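Local atomic coordinates of putative oxidoreductase with NAD(P)-binding Rossmann-fold domain (Clostridium difficile, PDB entry 3UUW), a protein that is a putative oxidoreductase of the GFO/IDH/MocA family, probably binding a nicotinamide adenine dinucleotide cofactor, NAD or NADP, through its Rossmann-fold domain. Residues L14-P24 and K44-I54. Residues are numbered along the deposited sequence; the frame is centred on the assembly and turned at random.
Sequences LGSIAQKAYLP and KREKICSDYRI
Lys44 lays the end of its aliphatic chain over the glycine-rich turn at Leu14 and Gly15. Its bend at chi3 (72°) turns CE to 3.6 Å from Leu14 O, a van der Waals approach, with NZ beside Gly15 CA. That carbonyl is instead taken by Gln19, whose NE2 donates to Leu14 O (2.9 Å); the bond ties the Gln19 side-chain amide back to the turn before the helix. At Arg45 the backbone packs on Leu14 CD1, while the guanidinium turns from the contact and hydrogen-bonds through NH1 to Thr39 O. Ile48, in one of its two modelled conformers, fills the middle with both branches: CG2 meets Leu14 CD1 and Leu23 CD1, each at 4.0 Å, and CD1 rests 3.7 Å from Gln19 OE1. Tyr52 slants its ring past Leu23, with CE2 4.0 Å from Leu23 CB. A water in the ring plane, at its edge, lies 2.7 Å from Tyr52 OH and donates to Gln19 O, linking the two helices beside the Leu23-Tyr52 contact. Arg53, in a Schellman motif, hydrogen-bonds through NH2 to Thr27 O of a second subunit; Ile54 CD1 then closes the apolar cluster by approaching Leu23 CD2. The helices run nearly parallel (19°), axes 12.9 Å apart, as successive helices on one side of the Rossmann sheet: Leu23 also packs on Met11 of strand 8-12, and Leu14 and Ile54 on strand 33-38.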
ATOM      1  N   LEU A  14      20.287  20.501  26.492  1.00 23.49           N
ATOM      2  CA  LEU A  14      20.333  19.058  26.341  1.00 22.92           C
ATOM      3  C   LEU A  14      18.963  18.439  26.627  1.00 25.65           C
ATOM      4  O   LEU A  14      18.874  17.368  27.232  1.00 29.94           O
ATOM      5  CB  LEU A  14      21.406  18.468  27.229  1.00 22.93           C
ATOM      6  CG  LEU A  14      22.829  18.991  27.010  1.00 22.63           C
ATOM      7  CD1 LEU A  14      23.768  18.470  28.093  1.00 24.29           C
ATOM      8  CD2 LEU A  14      23.319  18.605  25.615  1.00 23.84           C
ATOM      9  N   GLY A  15      17.926  19.100  26.118  1.00 24.80           N
ATOM     10  CA  GLY A  15      16.534  18.667  26.257  1.00 26.74           C
ATOM     11  C   GLY A  15      16.150  17.528  25.320  1.00 26.13           C
ATOM     12  O   GLY A  15      17.002  16.892  24.711  1.00 22.42           O
ATOM     13  N   SER A  16      14.856  17.273  25.187  1.00 26.53           N
ATOM     14  CA  SER A  16      14.417  16.099  24.426  1.00 27.18           C
ATOM     15  C   SER A  16      14.818  16.180  22.943  1.00 24.18           C
ATOM     16  O   SER A  16      15.227  15.186  22.367  1.00 22.16           O
ATOM     17  CB  SER A  16      12.917  15.852  24.597  1.00 29.16           C
ATOM     18  OG  SER A  16      12.162  16.842  23.929  1.00 32.91           O
ATOM     19  N   ILE A  17      14.725  17.355  22.338  1.00 23.63           N
ATOM     20  CA  ILE A  17      15.123  17.521  20.938  1.00 23.80           C
ATOM     21  C   ILE A  17      16.626  17.287  20.743  1.00 21.81           C
ATOM     22  O   ILE A  17      17.055  16.581  19.824  1.00 21.41           O
ATOM     23  CB  ILE A  17      14.685  18.905  20.412  1.00 25.48           C
ATOM     24  CG1 ILE A  17      13.155  19.032  20.477  1.00 29.32           C
ATOM     25  CG2 ILE A  17      15.171  19.112  19.030  1.00 26.86           C
ATOM     26  CD1 ILE A  17      12.409  17.938  19.737  1.00 34.24           C
ATOM     27  N   ALA A  18      17.455  17.845  21.616  1.00 20.14           N
ATOM     28  CA  ALA A  18      18.884  17.585  21.520  1.00 17.78           C
ATOM     29  C   ALA A  18      19.163  16.083  21.646  1.00 18.70           C
ATOM     30  O   ALA A  18      19.952  15.520  20.876  1.00 19.53           O
ATOM     31  CB  ALA A  18      19.661  18.346  22.621  1.00 17.42           C
ATOM     32  N   GLN A  19      18.492  15.449  22.606  1.00 18.78           N
ATOM     33  CA  GLN A  19      18.705  14.027  22.880  1.00 19.74           C
ATOM     34  C   GLN A  19      18.281  13.100  21.752  1.00 20.74           C
ATOM     35  O   GLN A  19      18.913  12.059  21.554  1.00 22.71           O
ATOM     36  CB  GLN A  19      18.022  13.622  24.190  1.00 20.47           C
ATOM     37  CG  GLN A  19      18.748  14.188  25.404  1.00 23.98           C
ATOM     38  CD  GLN A  19      18.134  13.731  26.685  1.00 28.01           C
ATOM     39  OE1 GLN A  19      18.007  12.528  26.933  1.00 31.79           O
ATOM     40  NE2 GLN A  19      17.712  14.673  27.491  1.00 30.16           N
ATOM     41  N   LYS A  20      17.226  13.438  21.019  1.00 20.17           N
ATOM     42  CA  LYS A  20      16.748  12.528  19.976  1.00 20.62           C
ATOM     43  C   LYS A  20      17.155  12.891  18.545  1.00 21.38           C
ATOM     44  O   LYS A  20      17.260  11.988  17.715  1.00 22.17           O
ATOM     45  CB  LYS A  20      15.216  12.370  20.041  1.00 21.94           C
ATOM     46  CG  LYS A  20      14.432  13.532  19.496  1.00 23.42           C
ATOM     47  CD  LYS A  20      12.938  13.263  19.621  1.00 27.70           C
ATOM     48  CE  LYS A  20      12.124  14.405  19.077  1.00 29.77           C
ATOM     49  NZ  LYS A  20      10.675  14.126  19.193  1.00 32.84           N
ATOM     50  N   ALA A  21      17.377  14.184  18.272  1.00 21.03           N
ATOM     51  CA  ALA A  21      17.623  14.688  16.889  1.00 20.08           C
ATOM     52  C   ALA A  21      19.031  15.136  16.584  1.00 19.63           C
ATOM     53  O   ALA A  21      19.389  15.259  15.380  1.00 20.39           O
ATOM     54  CB  ALA A  21      16.669  15.848  16.577  1.00 20.83           C
ATOM     55  N   TYR A  22      19.828  15.426  17.628  1.00 17.57           N
ATOM     56  CA  TYR A  22      21.189  15.951  17.443  1.00 17.80           C
ATOM     57  C   TYR A  22      22.300  15.139  18.070  1.00 19.63           C
ATOM     58  O   TYR A  22      23.252  14.766  17.355  1.00 21.83           O
ATOM     59  CB  TYR A  22      21.263  17.411  17.872  1.00 17.38           C
ATOM     60  CG  TYR A  22      20.410  18.275  16.991  1.00 15.83           C
ATOM     61  CD1 TYR A  22      20.872  18.686  15.749  1.00 15.12           C
ATOM     62  CD2 TYR A  22      19.107  18.603  17.348  1.00 18.91           C
ATOM     63  CE1 TYR A  22      20.086  19.476  14.911  1.00 15.85           C
ATOM     64  CE2 TYR A  22      18.302  19.384  16.518  1.00 18.79           C
ATOM     65  CZ  TYR A  22      18.789  19.804  15.301  1.00 16.01           C
ATOM     66  OH  TYR A  22      18.009  20.585  14.464  1.00 16.48           O
ATOM     67  N   LEU A  23      22.194  14.844  19.374  1.00 19.72           N
ATOM     68  CA  LEU A  23      23.214  14.060  20.073  1.00 20.13           C
ATOM     69  C   LEU A  23      23.524  12.751  19.353  1.00 20.87           C
ATOM     70  O   LEU A  23      24.718  12.415  19.186  1.00 20.41           O
ATOM     71  CB  LEU A  23      22.845  13.845  21.554  1.00 20.29           C
ATOM     72  CG  LEU A  23      23.126  15.063  22.442  1.00 20.36           C
ATOM     73  CD1 LEU A  23      22.430  14.985  23.783  1.00 23.56           C
ATOM     74  CD2 LEU A  23      24.653  15.266  22.605  1.00 24.27           C
ATOM     75  N   PRO A  24      22.485  12.031  18.865  1.00 19.73           N
ATOM     76  CA  PRO A  24      22.839  10.753  18.230  1.00 20.41           C
ATOM     77  C   PRO A  24      23.760  10.870  17.020  1.00 21.41           C
ATOM     78  O   PRO A  24      24.486   9.929  16.716  1.00 22.08           O
ATOM     79  CB  PRO A  24      21.480  10.167  17.845  1.00 20.35           C
ATOM     80  CG  PRO A  24      20.538  10.734  18.887  1.00 20.75           C
ATOM     81  CD  PRO A  24      21.014  12.156  19.017  1.00 19.48           C
ATOM     82  N   LYS A  44      21.033  16.762  35.115  1.00 25.87           N
ATOM     83  CA  LYS A  44      20.816  16.266  33.779  1.00 24.83           C
ATOM     84  C   LYS A  44      22.086  16.461  32.962  1.00 22.66           C
ATOM     85  O   LYS A  44      22.478  15.573  32.195  1.00 23.33           O
ATOM     86  CB  LYS A  44      19.645  16.975  33.108  1.00 24.78           C
ATOM     87  CG  LYS A  44      19.274  16.352  31.777  1.00 29.96           C
ATOM     88  CD  LYS A  44      18.029  16.964  31.142  1.00 37.17           C
ATOM     89  CE  LYS A  44      18.297  18.356  30.620  1.00 40.17           C
ATOM     90  NZ  LYS A  44      17.052  19.022  30.117  1.00 43.60           N
ATOM     91  N   ARG A  45      22.721  17.624  33.120  1.00 21.74           N
ATOM     92  CA  ARG A  45      23.953  17.937  32.396  1.00 21.27           C
ATOM     93  C   ARG A  45      25.014  16.878  32.633  1.00 22.13           C
ATOM     94  O   ARG A  45      25.615  16.354  31.690  1.00 23.44           O
ATOM     95  CB  ARG A  45      24.503  19.295  32.855  1.00 23.69           C
ATOM     96  CG  ARG A  45      25.788  19.661  32.180  1.00 22.06           C
ATOM     97  CD  ARG A  45      26.147  21.095  32.380  1.00 27.58           C
ATOM     98  NE  ARG A  45      26.659  21.401  33.705  1.00 28.45           N
ATOM     99  CZ  ARG A  45      26.106  22.239  34.591  1.00 29.21           C
ATOM    100  NH1 ARG A  45      24.962  22.881  34.356  1.00 27.57           N
ATOM    101  NH2 ARG A  45      26.723  22.444  35.732  1.00 30.04           N
ATOM    102  N   GLU A  46      25.245  16.558  33.893  1.00 23.75           N
ATOM    103  CA  GLU A  46      26.303  15.616  34.231  1.00 25.52           C
ATOM    104  C   GLU A  46      25.992  14.190  33.753  1.00 26.14           C
ATOM    105  O   GLU A  46      26.896  13.470  33.320  1.00 26.19           O
ATOM    106  CB  GLU A  46      26.651  15.712  35.717  1.00 28.08           C
ATOM    107  CG  GLU A  46      27.218  17.107  36.027  1.00 31.17           C
ATOM    108  CD  GLU A  46      27.879  17.233  37.358  1.00 38.19           C
ATOM    109  OE1 GLU A  46      27.545  16.469  38.285  1.00 42.82           O
ATOM    110  OE2 GLU A  46      28.730  18.136  37.480  1.00 43.53           O
ATOM    111  N   LYS A  47      24.724  13.802  33.814  0.50 26.24           N
ATOM    112  CA  LYS A  47      24.317  12.472  33.374  0.50 26.27           C
ATOM    113  C   LYS A  47      24.497  12.321  31.859  0.50 24.88           C
ATOM    114  O   LYS A  47      25.119  11.365  31.396  0.50 23.69           O
ATOM    115  CB  LYS A  47      22.868  12.193  33.778  0.50 27.47           C
ATOM    116  CG  LYS A  47      22.445  10.733  33.608  0.50 28.43           C
ATOM    117  CD  LYS A  47      20.990  10.526  34.021  0.50 31.36           C
ATOM    118  CE  LYS A  47      20.560   9.074  33.843  0.50 32.47           C
ATOM    119  NZ  LYS A  47      20.886   8.568  32.489  0.50 31.84           N
ATOM    120  N   ILE A  48      23.955  13.267  31.090  0.50 23.57           N
ATOM    121  CA  ILE A  48      24.099  13.230  29.631  0.50 22.98           C
ATOM    122  C   ILE A  48      25.568  13.256  29.211  0.50 23.18           C
ATOM    123  O   ILE A  48      26.004  12.420  28.422  0.50 23.08           O
ATOM    124  CB  ILE A  48      23.338  14.376  28.950  0.50 22.11           C
ATOM    125  CG1 ILE A  48      21.825  14.136  29.038  0.50 22.67           C
ATOM    126  CG2 ILE A  48      23.791  14.517  27.480  0.50 22.32           C
ATOM    127  CD1 ILE A  48      21.361  12.799  28.457  0.50 22.87           C
ATOM    128  N   CYS A  49      26.337  14.195  29.756  1.00 23.75           N
ATOM    129  CA  CYS A  49      27.766  14.304  29.426  1.00 23.89           C
ATOM    130  C   CYS A  49      28.525  13.007  29.768  1.00 25.09           C
ATOM    131  O   CYS A  49      29.370  12.561  28.998  1.00 25.01           O
ATOM    132  CB  CYS A  49      28.397  15.500  30.126  1.00 24.80           C
ATOM    133  SG  CYS A  49      27.851  17.023  29.354  1.00 24.18           S
ATOM    134  N   SER A  50      28.215  12.415  30.911  1.00 25.34           N
ATOM    135  CA  SER A  50      28.828  11.149  31.301  1.00 26.99           C
ATOM    136  C   SER A  50      28.486  10.033  30.309  1.00 26.52           C
ATOM    137  O   SER A  50      29.347   9.230  29.946  1.00 27.45           O
ATOM    138  CB  SER A  50      28.345  10.724  32.679  1.00 28.23           C
ATOM    139  OG  SER A  50      28.961   9.502  33.045  1.00 34.69           O
ATOM    140  N   ASP A  51      27.226   9.962  29.904  1.00 25.93           N
ATOM    141  CA  ASP A  51      26.784   8.921  28.974  1.00 26.38           C
ATOM    142  C   ASP A  51      27.620   8.946  27.699  1.00 24.27           C
ATOM    143  O   ASP A  51      27.942   7.909  27.156  1.00 24.50           O
ATOM    144  CB  ASP A  51      25.309   9.100  28.585  1.00 26.14           C
ATOM    145  CG  ASP A  51      24.352   8.857  29.725  1.00 28.48           C
ATOM    146  OD1 ASP A  51      24.741   8.255  30.749  1.00 30.59           O
ATOM    147  OD2 ASP A  51      23.180   9.264  29.586  1.00 32.04           O
ATOM    148  N   TYR A  52      27.957  10.139  27.230  1.00 22.93           N
ATOM    149  CA  TYR A  52      28.674  10.298  25.967  1.00 21.59           C
ATOM    150  C   TYR A  52      30.155  10.660  26.082  1.00 21.96           C
ATOM    151  O   TYR A  52      30.821  10.878  25.050  1.00 23.15           O
ATOM    152  CB  TYR A  52      28.007  11.371  25.141  1.00 20.24           C
ATOM    153  CG  TYR A  52      26.672  11.017  24.549  1.00 21.21           C
ATOM    154  CD1 TYR A  52      26.578  10.072  23.551  1.00 22.53           C
ATOM    155  CD2 TYR A  52      25.517  11.691  24.937  1.00 21.92           C
ATOM    156  CE1 TYR A  52      25.370   9.765  22.971  1.00 21.46           C
ATOM    157  CE2 TYR A  52      24.298  11.406  24.353  1.00 23.37           C
ATOM    158  CZ  TYR A  52      24.234  10.441  23.362  1.00 25.11           C
ATOM    159  OH  TYR A  52      23.037  10.126  22.768  1.00 26.34           O
ATOM    160  N   ARG A  53      30.661  10.735  27.315  1.00 22.40           N
ATOM    161  CA  ARG A  53      32.058  11.064  27.579  1.00 22.87           C
ATOM    162  C   ARG A  53      32.427  12.434  27.043  1.00 23.12           C
ATOM    163  O   ARG A  53      33.492  12.626  26.454  1.00 25.43           O
ATOM    164  CB  ARG A  53      33.001   9.991  27.034  1.00 22.96           C
ATOM    165  CG  ARG A  53      32.820   8.616  27.700  1.00 23.23           C
ATOM    166  CD  ARG A  53      33.372   7.478  26.792  1.00 25.18           C
ATOM    167  NE  ARG A  53      32.682   7.501  25.508  1.00 24.01           N
ATOM    168  CZ  ARG A  53      31.468   6.998  25.278  1.00 25.05           C
ATOM    169  NH1 ARG A  53      30.788   6.381  26.239  1.00 23.63           N
ATOM    170  NH2 ARG A  53      30.924   7.131  24.074  1.00 25.69           N
ATOM    171  N   ILE A  54      31.519  13.370  27.258  1.00 24.44           N
ATOM    172  CA  ILE A  54      31.683  14.753  26.876  1.00 23.25           C
ATOM    173  C   ILE A  54      31.932  15.537  28.161  1.00 24.06           C
ATOM    174  O   ILE A  54      31.412  15.185  29.222  1.00 24.19           O
ATOM    175  CB  ILE A  54      30.417  15.311  26.182  1.00 24.15           C
ATOM    176  CG1 ILE A  54      30.125  14.565  24.878  1.00 25.69           C
ATOM    177  CG2 ILE A  54      30.606  16.775  25.827  1.00 23.82           C
ATOM    178  CD1 ILE A  54      28.758  14.903  24.282  1.00 29.92           C
TER
HETATM  179  O   HOH W   1      20.739  11.246  23.596  1.00 26.98           O